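Local coordinates for protein LAO/AO transport system kinase (Escherichia coli, PDB 2P67) that belongs to the MeaB family of proteins with a P-loop NTPase fold and forms a two-chain assembly, at residues A[77-80]-A[81-85]; A[300-303]-A[304-308]. All coordinates share one frame; numbering follows the deposited sequence.

Two stretches of helix illustrate how helical bonding is ended in one setting and continued in another. Contact 1 (77-85) closes helix 69-82, which packs on the parallel sheet of the P-loop domain; contact 2 (300-308) lies inside helix 296-310, in the helical C-terminal part that meets the second subunit. Their centres are about 57 Å apart, on opposite sides of the chain's centre, and no atoms touch between them. Both are partly buried and keep charged residues on their outer side. The difference lies in the buried side: leucines in contact 1, beside a Schellman motif, and tyrosine with a hydrogen-bonded threonine hydroxyl in contact 2, where the helix runs on.

Contact 1: residues A[77-80]-A[81-85]; sequences GMLL and IREGL
The final turn of helix 69-82 and its Schellman C-cap make up this local contact, at the edge of the P-loop domain, just before strand 87-92. Regular bonding persists up to Glu-83 N, which donates to Leu-79 O at 3.0 Å. Gly-84 then leaves the helical region with positive phi (80°), a conformation that suits glycine. Its N donates to Ile-81 O, and Leu-85 N reaches back to Leu-80 O at 3.0 Å. Across this cap the branches Leu-80 CD2 and Leu-85 CD1 meet at 3.9 Å, the two side chains crossing at a slant: the apolar contact that accompanies the cap. Nearer the start of the segment, Met-78 SD lies 4.1 Å from Ile-81 CD1, the methionine chain being bent at chi2 and chi3. Arg-82 folds back over its own helix, bent at chi3 (-104°), so that one guanidinium face lies over Met-78 O and Leu-79 CA, with NH2 3.7 Å from Leu-79 CA. Leu-79 and Leu-80 also pack on Trp-252 of helix 248-264. A positive group held over Met-78 O, close to the C-terminal end of the helix, probably interacts favourably with the partial negative charge of the carbonyls there.

Contact 2: residues A[300-303]-A[304-308]; sequences RYYR and QTLLA
Tyr-302 and Leu-306, one helical turn apart, meet ring against branched side chain, and the leucine can be followed outward atom by atom. Its CB lies 3.6 Å from Tyr-302 O, the carbonyl that receives Leu-306 N in the regular helix bond. CG stands over one face of the tyrosine ring, displaced toward the rim, in a CH-pi contact 4.2 Å from the ring centroid and 25° off the normal. Of the two methyls, CD1 comes nearest to the ring, 3.5 Å from Tyr-302 CE2; both lie about equally far from Tyr-302 OH, CD2 at 4.1 Å. The ring reaches this position because Tyr-302 CG is anti to the backbone N (chi1 -179°), which swings the ring outward and forward, so that its far end comes back beside Leu-306.

The setting is a helical hairpin: helix 296-310 turns back into helix 316-328, whose Leu-323 packs against Tyr-301, Tyr-302 and Thr-305 and whose Gln-322 NE2 bonds to Thr-305 OG1. The second subunit adds its Arg-281 beside Tyr-302 and its Leu-280 beside Leu-306, placing the tyrosine-leucine pair at the dimer contact.

On the hairpin side, Tyr-301 O accepts two bonds from one residue, Thr-305 N at 2.9 Å and Thr-305 OG1 at 2.8 Å, arriving from opposite faces of the carbonyl plane. With OG1 beside the backbone N (chi1 -60°), the hydroxyl of this buried threonine is carried back to that carbonyl. The Tyr-301 ring brings CE2 to 3.8 Å from Thr-305 OG1. On the exposed side, Gln-304 bends at chi2, and its CG rests 3.4 Å from Arg-300 O, the carbonyl that Gln-304 N bonds. Arg-303 turns its NH1 to a salt bridge with Asp-299.

Contact 1: residues A[77-80]-A[81-85]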
ATOM      1  N   GLY A  77     -18.464 -18.548 -17.795  1.00 24.58           N
ATOM      2  CA  GLY A  77     -18.022 -18.515 -19.199  1.00 24.66           C
ATOM      3  C   GLY A  77     -19.134 -18.965 -20.140  1.00 25.27           C
ATOM      4  O   GLY A  77     -19.426 -18.294 -21.147  1.00 23.72           O
ATOM      5  N   MET A  78     -19.769 -20.085 -19.790  1.00 25.51           N
ATOM      6  CA  MET A  78     -20.881 -20.627 -20.593  1.00 26.74           C
ATOM      7  C   MET A  78     -22.076 -19.676 -20.640  1.00 27.10           C
ATOM      8  O   MET A  78     -22.712 -19.537 -21.678  1.00 27.93           O
ATOM      9  CB  MET A  78     -21.271 -22.044 -20.142  1.00 26.75           C
ATOM     10  CG  MET A  78     -20.246 -23.135 -20.538  1.00 28.74           C
ATOM     11  SD  MET A  78     -19.741 -23.119 -22.293  1.00 29.98           S
ATOM     12  CE  MET A  78     -21.295 -23.406 -23.131  1.00 35.03           C
ATOM     13  N   LEU A  79     -22.350 -18.979 -19.539  1.00 27.51           N
ATOM     14  CA  LEU A  79     -23.387 -17.929 -19.557  1.00 27.46           C
ATOM     15  C   LEU A  79     -23.088 -16.836 -20.580  1.00 26.95           C
ATOM     16  O   LEU A  79     -23.974 -16.419 -21.333  1.00 26.71           O
ATOM     17  CB  LEU A  79     -23.569 -17.313 -18.159  1.00 28.00           C
ATOM     18  CG  LEU A  79     -24.600 -16.196 -17.954  1.00 29.62           C
ATOM     19  CD1 LEU A  79     -24.996 -16.177 -16.509  1.00 33.07           C
ATOM     20  CD2 LEU A  79     -24.103 -14.836 -18.358  1.00 32.44           C
ATOM     21  N   LEU A  80     -21.844 -16.361 -20.606  1.00 26.57           N
ATOM     22  CA  LEU A  80     -21.441 -15.295 -21.528  1.00 27.39           C
ATOM     23  C   LEU A  80     -21.591 -15.755 -22.973  1.00 27.52           C
ATOM     24  O   LEU A  80     -22.043 -14.991 -23.820  1.00 27.36           O
ATOM     25  CB  LEU A  80     -19.995 -14.851 -21.268  1.00 27.50           C
ATOM     26  CG  LEU A  80     -19.748 -14.192 -19.907  1.00 28.17           C
ATOM     27  CD1 LEU A  80     -18.237 -13.984 -19.611  1.00 29.14           C
ATOM     28  CD2 LEU A  80     -20.488 -12.890 -19.842  1.00 29.24           C
ATOM     29  N   ILE A  81     -21.233 -17.008 -23.227  1.00 28.41           N
ATOM     30  CA  ILE A  81     -21.331 -17.566 -24.579  1.00 30.27           C
ATOM     31  C   ILE A  81     -22.795 -17.679 -25.009  1.00 31.48           C
ATOM     32  O   ILE A  81     -23.144 -17.313 -26.137  1.00 32.20           O
ATOM     33  CB  ILE A  81     -20.580 -18.900 -24.706  1.00 30.97           C
ATOM     34  CG1 ILE A  81     -19.067 -18.641 -24.684  1.00 30.14           C
ATOM     35  CG2 ILE A  81     -20.968 -19.641 -26.003  1.00 30.37           C
ATOM     36  CD1 ILE A  81     -18.273 -19.803 -24.220  1.00 33.97           C
ATOM     37  N   ARG A  82     -23.646 -18.146 -24.103  1.00 32.87           N
ATOM     38  CA  ARG A  82     -25.094 -18.131 -24.341  1.00 34.22           C
ATOM     39  C   ARG A  82     -25.625 -16.745 -24.673  1.00 34.61           C
ATOM     40  O   ARG A  82     -26.555 -16.624 -25.463  1.00 35.31           O
ATOM     41  CB  ARG A  82     -25.856 -18.720 -23.159  1.00 34.22           C
ATOM     42  CG  ARG A  82     -25.984 -20.224 -23.219  1.00 36.59           C
ATOM     43  CD  ARG A  82     -26.810 -20.748 -22.066  1.00 38.91           C
ATOM     44  NE  ARG A  82     -25.942 -21.347 -21.056  1.00 41.53           N
ATOM     45  CZ  ARG A  82     -25.814 -20.931 -19.803  1.00 40.25           C
ATOM     46  NH1 ARG A  82     -24.986 -21.568 -19.000  1.00 40.19           N
ATOM     47  NH2 ARG A  82     -26.521 -19.916 -19.339  1.00 40.65           N
ATOM     48  N   GLU A  83     -25.035 -15.699 -24.087  1.00 34.57           N
ATOM     49  CA  GLU A  83     -25.407 -14.313 -24.399  1.00 35.18           C
ATOM     50  C   GLU A  83     -24.894 -13.886 -25.777  1.00 34.30           C
ATOM     51  O   GLU A  83     -25.085 -12.740 -26.184  1.00 35.12           O
ATOM     52  CB  GLU A  83     -24.865 -13.335 -23.344  1.00 35.62           C
ATOM     53  CG  GLU A  83     -25.476 -13.462 -21.936  1.00 39.80           C
ATOM     54  CD  GLU A  83     -26.907 -12.945 -21.842  1.00 44.39           C
ATOM     55  OE1 GLU A  83     -27.205 -11.853 -22.382  1.00 46.10           O
ATOM     56  OE2 GLU A  83     -27.735 -13.634 -21.210  1.00 47.09           O
ATOM     57  N   GLY A  84     -24.215 -14.798 -26.468  1.00 33.59           N
ATOM     58  CA  GLY A  84     -23.624 -14.522 -27.779  1.00 32.24           C
ATOM     59  C   GLY A  84     -22.292 -13.778 -27.729  1.00 31.75           C
ATOM     60  O   GLY A  84     -21.916 -13.118 -28.703  1.00 31.34           O
ATOM     61  N   LEU A  85     -21.574 -13.870 -26.602  1.00 29.83           N
ATOM     62  CA  LEU A  85     -20.278 -13.189 -26.476  1.00 28.60           C
ATOM     63  C   LEU A  85     -19.102 -14.155 -26.687  1.00 27.54           C
ATOM     64  O   LEU A  85     -19.234 -15.365 -26.497  1.00 27.16           O
ATOM     65  CB  LEU A  85     -20.149 -12.483 -25.107  1.00 28.47           C
ATOM     66  CG  LEU A  85     -21.187 -11.398 -24.763  1.00 29.28           C
ATOM     67  CD1 LEU A  85     -21.161 -11.066 -23.267  1.00 30.79           C
ATOM     68  CD2 LEU A  85     -20.986 -10.150 -25.612  1.00 31.00           C
TER

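Contact 2: residues A[300-303]-A[304-308]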
ATOM      1  N   ARG A 300      26.789  -4.987  -1.052  1.00 35.91           N
ATOM      2  CA  ARG A 300      27.727  -5.150   0.057  1.00 35.69           C
ATOM      3  C   ARG A 300      27.772  -3.898   0.937  1.00 34.61           C
ATOM      4  O   ARG A 300      27.589  -3.985   2.152  1.00 34.61           O
ATOM      5  CB  ARG A 300      29.119  -5.500  -0.498  1.00 36.23           C
ATOM      6  CG  ARG A 300      30.238  -5.589   0.548  1.00 39.64           C
ATOM      7  CD  ARG A 300      31.480  -6.278  -0.011  1.00 43.27           C
ATOM      8  NE  ARG A 300      31.217  -7.679  -0.357  1.00 47.42           N
ATOM      9  CZ  ARG A 300      31.255  -8.184  -1.591  1.00 49.30           C
ATOM     10  NH1 ARG A 300      31.555  -7.416  -2.635  1.00 50.63           N
ATOM     11  NH2 ARG A 300      30.995  -9.472  -1.783  1.00 50.83           N
ATOM     12  N   TYR A 301      27.988  -2.742   0.309  1.00 33.27           N
ATOM     13  CA  TYR A 301      28.042  -1.461   0.998  1.00 32.60           C
ATOM     14  C   TYR A 301      26.716  -1.115   1.681  1.00 32.03           C
ATOM     15  O   TYR A 301      26.699  -0.582   2.800  1.00 30.71           O
ATOM     16  CB  TYR A 301      28.411  -0.361   0.010  1.00 33.32           C
ATOM     17  CG  TYR A 301      28.791   0.937   0.677  1.00 34.47           C
ATOM     18  CD1 TYR A 301      30.066   1.108   1.213  1.00 36.11           C
ATOM     19  CD2 TYR A 301      27.880   1.989   0.784  1.00 35.72           C
ATOM     20  CE1 TYR A 301      30.432   2.289   1.829  1.00 36.72           C
ATOM     21  CE2 TYR A 301      28.238   3.183   1.410  1.00 36.30           C
ATOM     22  CZ  TYR A 301      29.524   3.320   1.925  1.00 36.21           C
ATOM     23  OH  TYR A 301      29.906   4.479   2.540  1.00 35.65           O
ATOM     24  N   TYR A 302      25.610  -1.429   1.003  1.00 31.05           N
ATOM     25  CA  TYR A 302      24.275  -1.239   1.577  1.00 30.52           C
ATOM     26  C   TYR A 302      24.083  -2.068   2.852  1.00 30.05           C
ATOM     27  O   TYR A 302      23.595  -1.558   3.868  1.00 28.99           O
ATOM     28  CB  TYR A 302      23.185  -1.555   0.532  1.00 30.61           C
ATOM     29  CG  TYR A 302      21.793  -1.344   1.062  1.00 30.60           C
ATOM     30  CD1 TYR A 302      21.260  -0.062   1.180  1.00 31.27           C
ATOM     31  CD2 TYR A 302      21.002  -2.427   1.441  1.00 31.49           C
ATOM     32  CE1 TYR A 302      19.969   0.148   1.688  1.00 30.45           C
ATOM     33  CE2 TYR A 302      19.712  -2.231   1.942  1.00 31.99           C
ATOM     34  CZ  TYR A 302      19.215  -0.935   2.075  1.00 31.32           C
ATOM     35  OH  TYR A 302      17.945  -0.751   2.562  1.00 32.27           O
ATOM     36  N   ARG A 303      24.479  -3.338   2.800  1.00 29.88           N
ATOM     37  CA  ARG A 303      24.315  -4.230   3.943  1.00 30.63           C
ATOM     38  C   ARG A 303      25.211  -3.830   5.117  1.00 29.68           C
ATOM     39  O   ARG A 303      24.784  -3.902   6.259  1.00 30.09           O
ATOM     40  CB  ARG A 303      24.518  -5.697   3.554  1.00 31.51           C
ATOM     41  CG  ARG A 303      23.362  -6.291   2.720  1.00 34.94           C
ATOM     42  CD  ARG A 303      23.556  -7.783   2.419  1.00 40.74           C
ATOM     43  NE  ARG A 303      24.506  -8.010   1.322  1.00 45.73           N
ATOM     44  CZ  ARG A 303      25.737  -8.505   1.467  1.00 47.45           C
ATOM     45  NH1 ARG A 303      26.517  -8.659   0.405  1.00 48.58           N
ATOM     46  NH2 ARG A 303      26.197  -8.852   2.667  1.00 48.83           N
ATOM     47  N   GLN A 304      26.435  -3.392   4.827  1.00 29.78           N
ATOM     48  CA  GLN A 304      27.341  -2.868   5.861  1.00 29.40           C
ATOM     49  C   GLN A 304      26.809  -1.579   6.497  1.00 28.64           C
ATOM     50  O   GLN A 304      26.973  -1.356   7.695  1.00 27.42           O
ATOM     51  CB  GLN A 304      28.759  -2.659   5.303  1.00 29.81           C
ATOM     52  CG  GLN A 304      29.511  -3.957   4.966  1.00 31.31           C
ATOM     53  CD  GLN A 304      29.533  -4.985   6.107  1.00 31.53           C
ATOM     54  OE1 GLN A 304      29.124  -6.126   5.921  1.00 34.83           O
ATOM     55  NE2 GLN A 304      30.006  -4.582   7.283  1.00 31.85           N
ATOM     56  N   THR A 305      26.171  -0.736   5.685  1.00 27.57           N
ATOM     57  CA  THR A 305      25.550   0.483   6.189  1.00 27.33           C
ATOM     58  C   THR A 305      24.380   0.147   7.106  1.00 27.01           C
ATOM     59  O   THR A 305      24.312   0.663   8.212  1.00 27.12           O
ATOM     60  CB  THR A 305      25.084   1.405   5.054  1.00 27.96           C
ATOM     61  OG1 THR A 305      26.213   1.763   4.248  1.00 27.06           O
ATOM     62  CG2 THR A 305      24.398   2.660   5.620  1.00 27.10           C
ATOM     63  N   LEU A 306      23.481  -0.730   6.656  1.00 26.71           N
ATOM     64  CA  LEU A 306      22.385  -1.221   7.495  1.00 26.65           C
ATOM     65  C   LEU A 306      22.885  -1.761   8.831  1.00 26.14           C
ATOM     66  O   LEU A 306      22.328  -1.440   9.880  1.00 25.65           O
ATOM     67  CB  LEU A 306      21.583  -2.320   6.784  1.00 27.06           C
ATOM     68  CG  LEU A 306      20.553  -1.887   5.727  1.00 29.40           C
ATOM     69  CD1 LEU A 306      19.640  -3.057   5.337  1.00 31.33           C
ATOM     70  CD2 LEU A 306      19.736  -0.743   6.250  1.00 31.73           C
ATOM     71  N   LEU A 307      23.940  -2.563   8.794  1.00 25.67           N
ATOM     72  CA  LEU A 307      24.488  -3.131  10.043  1.00 25.24           C
ATOM     73  C   LEU A 307      25.086  -2.065  10.971  1.00 24.43           C
ATOM     74  O   LEU A 307      24.913  -2.140  12.183  1.00 23.24           O
ATOM     75  CB  LEU A 307      25.510  -4.230   9.760  1.00 26.33           C
ATOM     76  CG  LEU A 307      25.919  -5.109  10.956  1.00 28.37           C
ATOM     77  CD1 LEU A 307      24.722  -5.769  11.623  1.00 29.90           C
ATOM     78  CD2 LEU A 307      26.927  -6.174  10.499  1.00 30.57           C
ATOM     79  N   ALA A 308      25.783  -1.091  10.391  1.00 23.96           N
ATOM     80  CA  ALA A 308      26.284   0.068  11.141  1.00 23.33           C
ATOM     81  C   ALA A 308      25.166   0.806  11.870  1.00 23.50           C
ATOM     82  O   ALA A 308      25.313   1.172  13.020  1.00 23.32           O
ATOM     83  CB  ALA A 308      27.058   1.024  10.212  1.00 24.36           C
TER